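Local coordinates for protein transcriptional regulator (GntR family) (Enterococcus faecalis, PDB 3DDV) that probably regulates transcription as a member of the GntR family, its UTRA domain being the part that, in relatives, binds small-molecule effectors, at residues S54-Y57 with S58-S61; Q99-Y103 with L104-R108. All coordinates share one frame; numbering follows the deposited sequence.

Both contacts are local turns within the UTRA domain, each made by two consecutive segments, so that no long loop is closed. Going from the N terminus, strand 46-56 ends in contact 1, where 54-57 and 58-61 turn the chain off the sheet toward helix 65-70. The chain then passes through helices 65-70 and 72-80 and strand 84-95 before contact 2, where 99-103 and 104-108 cap the end of helix 98-104 on the way to strand 111-121. The two neither nest nor cross: they follow in series, on opposite sides of the chain's centre, with centres about 29 Å apart. Each ties the antiparallel sheet to a helical connection.

Contact 1 (S54-Y57 with S58-S61)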
ATOM      1  N   SER B  54      18.876  10.746  24.311  1.00 44.82           N
ATOM      2  CA  SER B  54      20.156  10.197  24.688  1.00 45.05           C
ATOM      3  C   SER B  54      21.256  10.671  23.735  1.00 45.50           C
ATOM      4  O   SER B  54      21.163  10.483  22.547  1.00 46.84           O
ATOM      5  CB  SER B  54      20.094   8.668  24.736  1.00 44.62           C
ATOM      6  OG  SER B  54      19.432   8.213  25.909  1.00 40.96           O
ATOM      7  N   ILE B  55      22.299  11.280  24.285  1.00 45.69           N
ATOM      8  CA  ILE B  55      23.402  11.850  23.517  1.00 45.44           C
ATOM      9  C   ILE B  55      24.704  11.200  24.026  1.00 45.44           C
ATOM     10  O   ILE B  55      24.872  11.040  25.208  1.00 44.57           O
ATOM     11  CB  ILE B  55      23.470  13.371  23.755  1.00 45.08           C
ATOM     12  CG1 ILE B  55      22.146  14.002  23.353  1.00 44.34           C
ATOM     13  CG2 ILE B  55      24.642  14.001  23.005  1.00 44.78           C
ATOM     14  CD1 ILE B  55      21.700  15.070  24.241  1.00 41.72           C
ATOM     15  N   PRO B  56      25.600  10.797  23.123  1.00 45.76           N
ATOM     16  CA  PRO B  56      26.876  10.260  23.532  1.00 45.64           C
ATOM     17  C   PRO B  56      27.522  11.243  24.474  1.00 45.83           C
ATOM     18  O   PRO B  56      27.547  12.427  24.144  1.00 46.46           O
ATOM     19  CB  PRO B  56      27.643  10.183  22.221  1.00 45.38           C
ATOM     20  CG  PRO B  56      26.600   9.964  21.217  1.00 45.95           C
ATOM     21  CD  PRO B  56      25.446  10.787  21.656  1.00 46.48           C
ATOM     22  N   TYR B  57      27.996  10.800  25.644  1.00 45.25           N
ATOM     23  CA  TYR B  57      28.466  11.764  26.625  1.00 45.86           C
ATOM     24  C   TYR B  57      29.747  12.413  26.143  1.00 46.06           C
ATOM     25  O   TYR B  57      30.042  13.519  26.521  1.00 45.53           O
ATOM     26  CB  TYR B  57      28.672  11.163  28.035  1.00 45.64           C
ATOM     27  CG  TYR B  57      28.951  12.212  29.103  1.00 44.64           C
ATOM     28  CD1 TYR B  57      28.156  13.326  29.185  1.00 43.06           C
ATOM     29  CD2 TYR B  57      30.000  12.091  30.025  1.00 43.09           C
ATOM     30  CE1 TYR B  57      28.367  14.318  30.127  1.00 43.55           C
ATOM     31  CE2 TYR B  57      30.219  13.098  30.997  1.00 42.99           C
ATOM     32  CZ  TYR B  57      29.373  14.214  31.020  1.00 44.64           C
ATOM     33  OH  TYR B  57      29.458  15.279  31.901  1.00 46.48           O
ATOM     34  N   SER B  58      30.522  11.731  25.316  1.00 47.17           N
ATOM     35  CA  SER B  58      31.792  12.297  24.911  1.00 48.11           C
ATOM     36  C   SER B  58      31.620  13.513  24.016  1.00 49.09           C
ATOM     37  O   SER B  58      32.493  14.330  23.985  1.00 49.71           O
ATOM     38  CB  SER B  58      32.586  11.296  24.147  1.00 47.99           C
ATOM     39  OG  SER B  58      32.035  11.268  22.859  1.00 50.25           O
ATOM     40  N   LEU B  59      30.520  13.653  23.285  1.00 49.94           N
ATOM     41  CA  LEU B  59      30.337  14.861  22.459  1.00 50.63           C
ATOM     42  C   LEU B  59      29.896  16.064  23.250  1.00 51.77           C
ATOM     43  O   LEU B  59      29.744  17.163  22.676  1.00 53.56           O
ATOM     44  CB  LEU B  59      29.262  14.675  21.364  1.00 50.50           C
ATOM     45  CG  LEU B  59      29.417  13.467  20.438  1.00 50.78           C
ATOM     46  CD1 LEU B  59      28.071  13.112  19.759  1.00 48.14           C
ATOM     47  CD2 LEU B  59      30.557  13.704  19.446  1.00 50.51           C
ATOM     48  N   VAL B  60      29.631  15.889  24.536  1.00 52.04           N
ATOM     49  CA  VAL B  60      28.824  16.879  25.249  1.00 52.07           C
ATOM     50  C   VAL B  60      29.384  17.257  26.628  1.00 52.27           C
ATOM     51  O   VAL B  60      28.941  18.250  27.218  1.00 52.19           O
ATOM     52  CB  VAL B  60      27.339  16.347  25.240  1.00 52.60           C
ATOM     53  CG1 VAL B  60      26.866  15.944  26.618  1.00 52.85           C
ATOM     54  CG2 VAL B  60      26.395  17.332  24.518  1.00 51.04           C
ATOM     55  N   SER B  61      30.380  16.479  27.091  1.00 52.26           N
ATOM     56  CA  SER B  61      31.095  16.683  28.325  1.00 52.56           C
ATOM     57  C   SER B  61      31.335  18.125  28.603  1.00 54.01           C
ATOM     58  O   SER B  61      31.339  18.528  29.765  1.00 54.95           O
ATOM     59  CB  SER B  61      32.507  16.115  28.238  1.00 52.22           C
ATOM     60  OG  SER B  61      32.504  14.743  28.145  1.00 50.76           O
TER
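The carbonyl oxygen of Y57 is gripped from several directions. V60 N binds Y57 O at 3.1 Å with a fairly straight N-H (157°), while the hydroxyl S61 OG reaches Y57 O at 3.2 Å from the opposite face of the carbonyl plane. Both donors stand well out of that plane. A weak third bond comes from S61 N, bent to 133°. L59 N makes a long, weak bond to P56 O. Together these bonds make two overlapping type I beta turns, P56-L59 (closed by the weak bond) and Y57-V60, which take the chain off the strand, and the S61 side chain reinforces them by turning back onto the same oxygen as its own amide.

The tyrosine ring follows the turn. With CG anti to the backbone N (chi1 -171°), it swings alongside residues 60 and 61: S61 OG lies over one face, displaced toward the rim and 4.0 Å from Y57 CE2, and V60 CG1 approaches Y57 CD1 obliquely at 3.9 Å. Two further apolar pairs join the strand end to the turn. L59 CD1 rests against the proline ring, 3.8 Å from P56 CG, and V60 sends its other methyl, CG2, to I55 CG2 at 4.1 Å, the two side chains crossing at about a right angle.

I55 and V60 both lean on F72 of helix 72-80, and V60 also touches L35 of strand 34-43. The strand end is bonded through its backbone to both neighbours in the sheet, I55 to L35 on strand 34-43 and S54 to Y129 on strand 126-135.

Contact 2 (Q99-Y103 with L104-R108); sequences QIAEY and LEIKR
A101, in the last turn of helix 98-104, and E105 and I106 just beyond it form a Schellman motif, the C-terminal cap in which E105 takes a positive phi (60°) and the chain folds back over the helix end. Its backbone bonds come first. I106 N reaches back to A101 O at 3.1 Å, nearly straight at 165°, the six-to-one bond of the motif. The five-to-two bond, from E105 N to E102 O, is long and weak at 3.3 Å. A101 O has a second donor besides I106 N, a weak and strongly bent one in E105 N. L104 N closes an ordinary helical turn on I100 O at 2.8 Å.

Two apolar contacts accompany the bonds. I100 and L104, one turn apart, lie side by side and point the same way, I100 CG2 meeting L104 CD1 at 3.7 Å; with CG2 anti to the backbone N, that methyl is the one turned to L104. The other is the hydrophobic contact across the cap that often accompanies this motif, here a loose one, with A101 CB 4.3 Å from I106 CG1. I100, L104 and I106 all touch I112 of strand 111-121, so the helix end is seated on that strand.

Polar and aromatic neighbours complete the setting. R138 NH1 bonds to L104 O, and the Y103 ring meets that of F50 with nearly parallel planes. Q99 OE1 stands over one face of Y103, offset toward its rim. The A101 methyl faces the backbone of the departing chain, with CB 3.3 Å from I106 O and 3.5 Å from R108 N.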
ATOM      1  N   GLN B  99       2.409   6.334  33.719  1.00 64.07           N
ATOM      2  CA  GLN B  99       3.487   7.304  33.847  1.00 63.67           C
ATOM      3  C   GLN B  99       3.374   8.484  32.868  1.00 63.32           C
ATOM      4  O   GLN B  99       3.312   9.657  33.266  1.00 63.41           O
ATOM      5  CB  GLN B  99       4.811   6.546  33.642  1.00 63.80           C
ATOM      6  CG  GLN B  99       6.037   7.363  33.844  1.00 64.58           C
ATOM      7  CD  GLN B  99       6.061   8.028  35.215  1.00 68.17           C
ATOM      8  OE1 GLN B  99       5.356   9.051  35.473  1.00 67.56           O
ATOM      9  NE2 GLN B  99       6.888   7.455  36.120  1.00 68.03           N
ATOM     10  N   ILE B 100       3.329   8.167  31.579  1.00 62.96           N
ATOM     11  CA  ILE B 100       3.207   9.208  30.559  1.00 62.69           C
ATOM     12  C   ILE B 100       1.879   9.925  30.663  1.00 62.13           C
ATOM     13  O   ILE B 100       1.793  11.103  30.361  1.00 62.00           O
ATOM     14  CB  ILE B 100       3.476   8.656  29.129  1.00 62.67           C
ATOM     15  CG1 ILE B 100       4.984   8.745  28.855  1.00 61.31           C
ATOM     16  CG2 ILE B 100       2.678   9.447  28.070  1.00 61.97           C
ATOM     17  CD1 ILE B 100       5.468   7.691  28.006  1.00 59.86           C
ATOM     18  N   ALA B 101       0.858   9.226  31.133  1.00 61.83           N
ATOM     19  CA  ALA B 101      -0.400   9.880  31.419  1.00 62.17           C
ATOM     20  C   ALA B 101      -0.210  10.960  32.505  1.00 62.19           C
ATOM     21  O   ALA B 101      -0.629  12.120  32.301  1.00 60.67           O
ATOM     22  CB  ALA B 101      -1.419   8.870  31.835  1.00 61.70           C
ATOM     23  N   GLU B 102       0.436  10.593  33.628  1.00 62.42           N
ATOM     24  CA  GLU B 102       0.670  11.561  34.711  1.00 63.31           C
ATOM     25  C   GLU B 102       1.384  12.748  34.151  1.00 62.80           C
ATOM     26  O   GLU B 102       0.955  13.858  34.358  1.00 62.23           O
ATOM     27  CB  GLU B 102       1.551  11.052  35.835  1.00 63.78           C
ATOM     28  CG  GLU B 102       1.123   9.759  36.572  1.00 66.53           C
ATOM     29  CD  GLU B 102       2.134   9.399  37.696  1.00 66.96           C
ATOM     30  OE1 GLU B 102       2.563  10.377  38.400  1.00 71.08           O
ATOM     31  OE2 GLU B 102       2.497   8.182  37.854  1.00 68.24           O
ATOM     32  N   TYR B 103       2.481  12.504  33.432  1.00 62.90           N
ATOM     33  CA  TYR B 103       3.289  13.601  32.855  1.00 62.73           C
ATOM     34  C   TYR B 103       2.547  14.481  31.854  1.00 62.42           C
ATOM     35  O   TYR B 103       2.757  15.686  31.789  1.00 62.16           O
ATOM     36  CB  TYR B 103       4.494  13.056  32.102  1.00 62.49           C
ATOM     37  CG  TYR B 103       5.585  12.432  32.919  1.00 62.53           C
ATOM     38  CD1 TYR B 103       6.010  12.998  34.126  1.00 63.11           C
ATOM     39  CD2 TYR B 103       6.262  11.307  32.442  1.00 61.89           C
ATOM     40  CE1 TYR B 103       7.039  12.425  34.868  1.00 61.14           C
ATOM     41  CE2 TYR B 103       7.275  10.736  33.169  1.00 62.30           C
ATOM     42  CZ  TYR B 103       7.654  11.310  34.373  1.00 62.08           C
ATOM     43  OH  TYR B 103       8.663  10.745  35.057  1.00 63.69           O
ATOM     44  N   LEU B 104       1.736  13.874  31.010  1.00 62.63           N
ATOM     45  CA  LEU B 104       1.069  14.652  29.981  1.00 62.76           C
ATOM     46  C   LEU B 104      -0.318  15.101  30.427  1.00 62.85           C
ATOM     47  O   LEU B 104      -0.996  15.809  29.723  1.00 62.42           O
ATOM     48  CB  LEU B 104       1.039  13.860  28.682  1.00 62.29           C
ATOM     49  CG  LEU B 104       2.391  13.749  27.975  1.00 60.70           C
ATOM     50  CD1 LEU B 104       2.262  12.895  26.758  1.00 59.52           C
ATOM     51  CD2 LEU B 104       2.872  15.101  27.545  1.00 61.29           C
ATOM     52  N   GLU B 105      -0.720  14.725  31.634  1.00 63.87           N
ATOM     53  CA  GLU B 105      -2.002  15.170  32.175  1.00 64.37           C
ATOM     54  C   GLU B 105      -3.096  14.697  31.254  1.00 64.54           C
ATOM     55  O   GLU B 105      -3.844  15.511  30.727  1.00 63.71           O
ATOM     56  CB  GLU B 105      -2.057  16.695  32.290  1.00 64.45           C
ATOM     57  CG  GLU B 105      -0.785  17.266  32.813  1.00 64.99           C
ATOM     58  CD  GLU B 105      -0.950  18.587  33.483  1.00 65.13           C
ATOM     59  OE1 GLU B 105      -1.454  19.563  32.892  1.00 68.92           O
ATOM     60  OE2 GLU B 105      -0.533  18.655  34.630  1.00 67.31           O
ATOM     61  N   ILE B 106      -3.133  13.378  31.049  1.00 64.94           N
ATOM     62  CA  ILE B 106      -4.171  12.702  30.282  1.00 65.25           C
ATOM     63  C   ILE B 106      -4.346  11.379  30.996  1.00 65.80           C
ATOM     64  O   ILE B 106      -3.738  11.201  32.061  1.00 65.53           O
ATOM     65  CB  ILE B 106      -3.766  12.528  28.795  1.00 65.36           C
ATOM     66  CG1 ILE B 106      -2.522  11.628  28.670  1.00 65.59           C
ATOM     67  CG2 ILE B 106      -3.539  13.906  28.146  1.00 63.53           C
ATOM     68  CD1 ILE B 106      -1.915  11.624  27.296  1.00 64.73           C
ATOM     69  N   LYS B 107      -5.137  10.459  30.419  1.00 66.52           N
ATOM     70  CA  LYS B 107      -5.486   9.168  31.077  1.00 66.94           C
ATOM     71  C   LYS B 107      -4.721   7.968  30.515  1.00 66.62           C
ATOM     72  O   LYS B 107      -4.496   7.944  29.309  1.00 66.80           O
ATOM     73  CB  LYS B 107      -6.993   8.898  30.898  1.00 67.40           C
ATOM     74  CG  LYS B 107      -7.916  10.124  31.207  1.00 69.02           C
ATOM     75  CD  LYS B 107      -9.305   9.726  31.876  1.00 69.15           C
ATOM     76  CE  LYS B 107      -9.978  10.909  32.676  1.00 69.46           C
ATOM     77  NZ  LYS B 107     -10.794  11.841  31.827  1.00 70.41           N
ATOM     78  N   ARG B 108      -4.360   6.975  31.356  1.00 66.31           N
ATOM     79  CA  ARG B 108      -3.835   5.669  30.870  1.00 66.14           C
ATOM     80  C   ARG B 108      -4.786   5.333  29.707  1.00 65.64           C
ATOM     81  O   ARG B 108      -5.973   5.664  29.764  1.00 65.83           O
ATOM     82  CB  ARG B 108      -3.744   4.532  31.993  1.00 66.38           C
ATOM     83  CG  ARG B 108      -3.068   3.073  31.621  1.00 67.02           C
ATOM     84  CD  ARG B 108      -1.930   2.414  32.653  1.00 68.03           C
ATOM     85  NE  ARG B 108      -0.903   1.482  32.002  1.00 70.42           N
ATOM     86  CZ  ARG B 108       0.376   1.202  32.406  1.00 69.42           C
ATOM     87  NH1 ARG B 108       0.897   1.724  33.477  1.00 71.23           N
ATOM     88  NH2 ARG B 108       1.177   0.381  31.732  1.00 68.63           N
TER